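Local coordinates for protein nicking enzyme (Staphylococcus aureus, PDB 4HT4) that probably nicks plasmid DNA as a conjugative relaxase of the MobA/MobL family to start transfer of resistance plasmids, this chain being its N-terminal relaxase part, at residues 16-28 with 32-46. The protein carries 1 engineered substitution. Sequence-based numbering, arbitrary orientation.
Engineered in segment 16-28: F24 (natural residue Tyr).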
loop_
_atom_site.group_PDB
_atom_site.type_symbol
_atom_site.label_atom_id
_atom_site.label_comp_id
_atom_site.label_asym_id
_atom_site.label_seq_id
_atom_site.Cartn_x
_atom_site.Cartn_y
_atom_site.Cartn_z
ATOM N N GLN A 16 -6.882 -3.483 -14.852
ATOM C CA GLN A 16 -6.895 -3.473 -13.394
ATOM C C GLN A 16 -7.760 -2.346 -12.852
ATOM O O GLN A 16 -8.121 -1.419 -13.577
ATOM C CB GLN A 16 -5.475 -3.358 -12.841
ATOM C CG GLN A 16 -4.572 -4.510 -13.229
ATOM C CD GLN A 16 -3.156 -4.325 -12.731
ATOM O OE1 GLN A 16 -2.407 -3.497 -13.250
ATOM N NE2 GLN A 16 -2.781 -5.092 -11.715
ATOM N N SER A 17 -8.091 -2.435 -11.569
ATOM C CA SER A 17 -8.925 -1.432 -10.924
ATOM C C SER A 17 -8.519 -1.231 -9.471
ATOM O O SER A 17 -8.146 -2.181 -8.779
ATOM C CB SER A 17 -10.399 -1.832 -11.003
ATOM O OG SER A 17 -11.200 -0.977 -10.204
ATOM N N ALA A 18 -8.592 0.014 -9.016
ATOM C CA ALA A 18 -8.280 0.343 -7.632
ATOM C C ALA A 18 -9.388 -0.143 -6.706
ATOM O O ALA A 18 -9.131 -0.545 -5.572
ATOM C CB ALA A 18 -8.073 1.838 -7.477
ATOM N N THR A 19 -10.624 -0.101 -7.198
ATOM C CA THR A 19 -11.771 -0.559 -6.423
ATOM C C THR A 19 -11.775 -2.078 -6.310
ATOM O O THR A 19 -12.180 -2.632 -5.290
ATOM C CB THR A 19 -13.100 -0.095 -7.045
ATOM O OG1 THR A 19 -13.136 -0.463 -8.429
ATOM C CG2 THR A 19 -13.243 1.413 -6.923
ATOM N N ALA A 20 -11.323 -2.745 -7.366
ATOM C CA ALA A 20 -11.234 -4.200 -7.369
ATOM C C ALA A 20 -10.132 -4.684 -6.431
ATOM O O ALA A 20 -10.337 -5.611 -5.647
ATOM C CB ALA A 20 -10.997 -4.714 -8.777
ATOM N N LYS A 21 -8.964 -4.055 -6.518
ATOM C CA LYS A 21 -7.827 -4.413 -5.674
ATOM C C LYS A 21 -8.096 -4.146 -4.197
ATOM O O LYS A 21 -7.771 -4.972 -3.344
ATOM C CB LYS A 21 -6.566 -3.671 -6.119
ATOM C CG LYS A 21 -5.735 -4.428 -7.137
ATOM C CD LYS A 21 -5.155 -5.697 -6.531
ATOM C CE LYS A 21 -4.467 -6.544 -7.586
ATOM N NZ LYS A 21 -3.431 -5.771 -8.323
ATOM N N SER A 22 -8.689 -2.994 -3.899
ATOM C CA SER A 22 -8.991 -2.628 -2.521
ATOM C C SER A 22 -10.017 -3.576 -1.914
ATOM O O SER A 22 -9.986 -3.851 -0.717
ATOM C CB SER A 22 -9.500 -1.189 -2.442
ATOM O OG SER A 22 -10.664 -1.017 -3.228
ATOM N N ALA A 23 -10.923 -4.075 -2.748
ATOM C CA ALA A 23 -11.939 -5.018 -2.299
ATOM C C ALA A 23 -11.354 -6.418 -2.160
ATOM O O ALA A 23 -11.675 -7.146 -1.221
ATOM C CB ALA A 23 -13.113 -5.028 -3.261
ATOM N N PHE A 24 -10.496 -6.788 -3.104
ATOM C CA PHE A 24 -9.872 -8.104 -3.102
ATOM C C PHE A 24 -8.925 -8.271 -1.918
ATOM O O PHE A 24 -8.836 -9.349 -1.330
ATOM C CB PHE A 24 -9.118 -8.332 -4.414
ATOM C CG PHE A 24 -8.462 -9.680 -4.515
ATOM C CD1 PHE A 24 -9.185 -10.789 -4.918
ATOM C CD2 PHE A 24 -7.117 -9.836 -4.220
ATOM C CE1 PHE A 24 -8.584 -12.030 -5.017
ATOM C CE2 PHE A 24 -6.509 -11.075 -4.316
ATOM C CZ PHE A 24 -7.244 -12.173 -4.716
ATOM N N ASN A 25 -8.220 -7.199 -1.574
ATOM C CA ASN A 25 -7.234 -7.247 -0.501
ATOM C C ASN A 25 -7.847 -7.086 0.886
ATOM O O ASN A 25 -7.369 -7.676 1.853
ATOM C CB ASN A 25 -6.148 -6.190 -0.724
ATOM C CG ASN A 25 -5.316 -6.462 -1.962
ATOM O OD1 ASN A 25 -5.615 -7.367 -2.741
ATOM N ND2 ASN A 25 -4.266 -5.671 -2.152
ATOM N N SER A 26 -8.905 -6.286 0.980
ATOM C CA SER A 26 -9.548 -6.023 2.263
ATOM C C SER A 26 -10.709 -6.974 2.525
ATOM O O SER A 26 -11.319 -6.933 3.596
ATOM C CB SER A 26 -10.043 -4.578 2.332
ATOM O OG SER A 26 -10.971 -4.308 1.295
ATOM N N ALA A 27 -11.002 -7.826 1.545
ATOM C CA ALA A 27 -12.116 -8.769 1.628
ATOM C C ALA A 27 -13.426 -8.059 1.956
ATOM O O ALA A 27 -14.139 -8.445 2.882
ATOM C CB ALA A 27 -11.824 -9.862 2.652
ATOM N N SER A 28 -13.734 -7.019 1.187
ATOM C CA SER A 28 -14.927 -6.218 1.428
ATOM C C SER A 28 -15.679 -5.929 0.133
ATOM O O SER A 28 -15.205 -6.247 -0.957
ATOM C CB SER A 28 -14.556 -4.907 2.123
ATOM O OG SER A 28 -13.626 -4.165 1.353
ATOM N N ASP A 32 -18.108 0.711 -7.381
ATOM C CA ASP A 32 -17.501 1.586 -8.373
ATOM C C ASP A 32 -18.627 2.397 -8.998
ATOM O O ASP A 32 -19.601 1.834 -9.495
ATOM C CB ASP A 32 -16.780 0.763 -9.441
ATOM C CG ASP A 32 -15.847 1.601 -10.301
ATOM O OD1 ASP A 32 -16.185 2.765 -10.606
ATOM O OD2 ASP A 32 -14.772 1.090 -10.675
ATOM N N PHE A 33 -18.496 3.717 -8.969
ATOM C CA PHE A 33 -19.577 4.594 -9.406
ATOM C C PHE A 33 -19.586 4.809 -10.914
ATOM O O PHE A 33 -20.642 4.774 -11.546
ATOM C CB PHE A 33 -19.494 5.941 -8.686
ATOM C CG PHE A 33 -19.532 5.827 -7.191
ATOM C CD1 PHE A 33 -20.225 4.796 -6.580
ATOM C CD2 PHE A 33 -18.870 6.745 -6.395
ATOM C CE1 PHE A 33 -20.260 4.684 -5.205
ATOM C CE2 PHE A 33 -18.902 6.637 -5.017
ATOM C CZ PHE A 33 -19.598 5.605 -4.423
ATOM N N LYS A 34 -18.407 5.031 -11.486
ATOM C CA LYS A 34 -18.293 5.325 -12.912
ATOM C C LYS A 34 -18.662 4.129 -13.790
ATOM O O LYS A 34 -18.894 4.285 -14.988
ATOM C CB LYS A 34 -16.885 5.820 -13.250
ATOM N N GLU A 35 -18.718 2.944 -13.192
ATOM C CA GLU A 35 -19.091 1.738 -13.924
ATOM C C GLU A 35 -20.358 1.108 -13.351
ATOM O O GLU A 35 -20.913 0.173 -13.930
ATOM C CB GLU A 35 -17.944 0.726 -13.919
ATOM C CG GLU A 35 -16.689 1.219 -14.617
ATOM C CD GLU A 35 -15.680 0.114 -14.857
ATOM O OE1 GLU A 35 -15.792 -0.947 -14.208
ATOM O OE2 GLU A 35 -14.780 0.305 -15.701
ATOM N N ASN A 36 -20.806 1.637 -12.216
ATOM C CA ASN A 36 -22.004 1.152 -11.530
ATOM C C ASN A 36 -21.998 -0.354 -11.274
ATOM O O ASN A 36 -23.015 -1.030 -11.439
ATOM C CB ASN A 36 -23.274 1.560 -12.282
ATOM C CG ASN A 36 -24.484 1.660 -11.370
ATOM O OD1 ASN A 36 -24.528 1.045 -10.304
ATOM N ND2 ASN A 36 -25.473 2.440 -11.787
ATOM N N GLU A 37 -20.841 -0.872 -10.875
ATOM C CA GLU A 37 -20.726 -2.266 -10.472
ATOM C C GLU A 37 -20.462 -2.349 -8.977
ATOM O O GLU A 37 -20.214 -1.336 -8.323
ATOM C CB GLU A 37 -19.591 -2.963 -11.224
ATOM C CG GLU A 37 -19.833 -3.159 -12.708
ATOM C CD GLU A 37 -18.816 -4.094 -13.332
ATOM O OE1 GLU A 37 -18.235 -4.915 -12.591
ATOM O OE2 GLU A 37 -18.592 -4.007 -14.558
ATOM N N PHE A 38 -20.517 -3.562 -8.442
ATOM C CA PHE A 38 -20.157 -3.799 -7.052
ATOM C C PHE A 38 -19.008 -4.789 -6.966
ATOM O O PHE A 38 -19.178 -5.977 -7.239
ATOM C CB PHE A 38 -21.354 -4.317 -6.254
ATOM C CG PHE A 38 -22.146 -3.234 -5.581
ATOM C CD1 PHE A 38 -21.734 -2.713 -4.367
ATOM C CD2 PHE A 38 -23.302 -2.738 -6.159
ATOM C CE1 PHE A 38 -22.460 -1.718 -3.742
ATOM C CE2 PHE A 38 -24.032 -1.742 -5.539
ATOM C CZ PHE A 38 -23.609 -1.232 -4.330
ATOM N N LYS A 39 -17.835 -4.291 -6.593
ATOM C CA LYS A 39 -16.668 -5.142 -6.414
ATOM C C LYS A 39 -16.792 -5.891 -5.096
ATOM O O LYS A 39 -16.363 -5.403 -4.050
ATOM C CB LYS A 39 -15.391 -4.302 -6.427
ATOM C CG LYS A 39 -15.311 -3.322 -7.584
ATOM C CD LYS A 39 -15.340 -4.041 -8.923
ATOM C CE LYS A 39 -15.314 -3.050 -10.073
ATOM N NZ LYS A 39 -15.348 -3.730 -11.398
ATOM N N ASP A 40 -17.386 -7.078 -5.151
ATOM C CA ASP A 40 -17.648 -7.852 -3.944
ATOM C C ASP A 40 -16.679 -9.018 -3.790
ATOM O O ASP A 40 -16.849 -10.066 -4.414
ATOM C CB ASP A 40 -19.090 -8.361 -3.941
ATOM C CG ASP A 40 -19.478 -9.003 -2.623
ATOM O OD1 ASP A 40 -18.832 -8.699 -1.598
ATOM O OD2 ASP A 40 -20.431 -9.810 -2.612
ATOM N N TYR A 41 -15.663 -8.827 -2.954
ATOM C CA TYR A 41 -14.716 -9.887 -2.639
ATOM C C TYR A 41 -14.753 -10.189 -1.148
ATOM O O TYR A 41 -13.739 -10.549 -0.554
ATOM C CB TYR A 41 -13.299 -9.487 -3.050
ATOM C CG TYR A 41 -13.106 -9.338 -4.541
ATOM C CD1 TYR A 41 -12.756 -10.427 -5.327
ATOM C CD2 TYR A 41 -13.268 -8.106 -5.161
ATOM C CE1 TYR A 41 -12.575 -10.295 -6.690
ATOM C CE2 TYR A 41 -13.089 -7.964 -6.525
ATOM C CZ TYR A 41 -12.743 -9.061 -7.284
ATOM O OH TYR A 41 -12.565 -8.923 -8.642
ATOM N N SER A 42 -15.932 -10.047 -0.551
ATOM C CA SER A 42 -16.104 -10.264 0.882
ATOM C C SER A 42 -15.958 -11.733 1.274
ATOM O O SER A 42 -15.881 -12.062 2.458
ATOM C CB SER A 42 -17.460 -9.726 1.344
ATOM O OG SER A 42 -18.518 -10.299 0.598
ATOM N N ASN A 43 -15.921 -12.611 0.276
ATOM C CA ASN A 43 -15.727 -14.035 0.520
ATOM C C ASN A 43 -14.249 -14.421 0.517
ATOM O O ASN A 43 -13.904 -15.603 0.502
ATOM C CB ASN A 43 -16.500 -14.871 -0.503
ATOM C CG ASN A 43 -16.116 -14.547 -1.932
ATOM O OD1 ASN A 43 -15.838 -13.396 -2.269
ATOM N ND2 ASN A 43 -16.098 -15.566 -2.785
ATOM N N LYS A 44 -13.382 -13.413 0.531
ATOM C CA LYS A 44 -11.942 -13.636 0.573
ATOM C C LYS A 44 -11.436 -13.527 2.004
ATOM O O LYS A 44 -12.215 -13.291 2.928
ATOM C CB LYS A 44 -11.217 -12.629 -0.321
ATOM C CG LYS A 44 -11.546 -12.763 -1.798
ATOM C CD LYS A 44 -11.079 -14.101 -2.345
ATOM C CE LYS A 44 -11.340 -14.209 -3.839
ATOM N NZ LYS A 44 -10.847 -15.499 -4.397
ATOM N N GLN A 45 -10.130 -13.696 2.188
ATOM C CA GLN A 45 -9.545 -13.652 3.523
ATOM C C GLN A 45 -8.759 -12.365 3.776
ATOM O O GLN A 45 -8.069 -11.858 2.892
ATOM C CB GLN A 45 -8.671 -14.885 3.775
ATOM C CG GLN A 45 -7.425 -14.977 2.905
ATOM C CD GLN A 45 -6.211 -14.335 3.551
ATOM O OE1 GLN A 45 -6.216 -14.028 4.744
ATOM N NE2 GLN A 45 -5.161 -14.128 2.764
ATOM N N CYS A 46 -8.882 -11.843 4.993
ATOM C CA CYS A 46 -8.173 -10.638 5.404
ATOM C C CYS A 46 -8.206 -10.532 6.920
ATOM O O CYS A 46 -9.279 -10.498 7.521
ATOM C CB CYS A 46 -8.808 -9.394 4.781
ATOM S SG CYS A 46 -7.957 -7.849 5.180
#
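Y41 packs against A23 and F24 of helix 18-26. Its CB meets the backbone at A23 O, 3.4 Å away, and CG sits against F24 CA. The ring then divides its neighbours: CD2 touches A23 CB at its edge (3.6 Å), CD1 and CE1 both meet F24 CD1, and CE2 reaches back to A20 O. Over one ring face stands F24 CB, 4.2 Å from the Y41 centroid, a CH-pi contact. With CG anti to the backbone N (chi1 -179°), the engineered F24 turns its ring edge toward the Y41 face; planes at 83° define an offset edge-to-face pair. K44 CE approaches F24 CE1 obliquely.

Topologically, the helix packs beside the two-stranded antiparallel hairpin of 29-32 and 37-40, and its side chains touch strands 117-122 and 130-136 of the five-stranded antiparallel sheet, which carry the nickel ligands H122, H130 and H132; N25 O accepts from H122. Y41 N, just after strand 37-40, donates to S28 O, just after the helix (3.3 Å, 162°). Beyond it, A27 CB rests on C46 CB at 3.7 Å. At the helix start, S17 OG, at the N-cap, accepts weakly from T19 N and A20 N, while T19 OG1 lies 3.2 Å from D32 OD2.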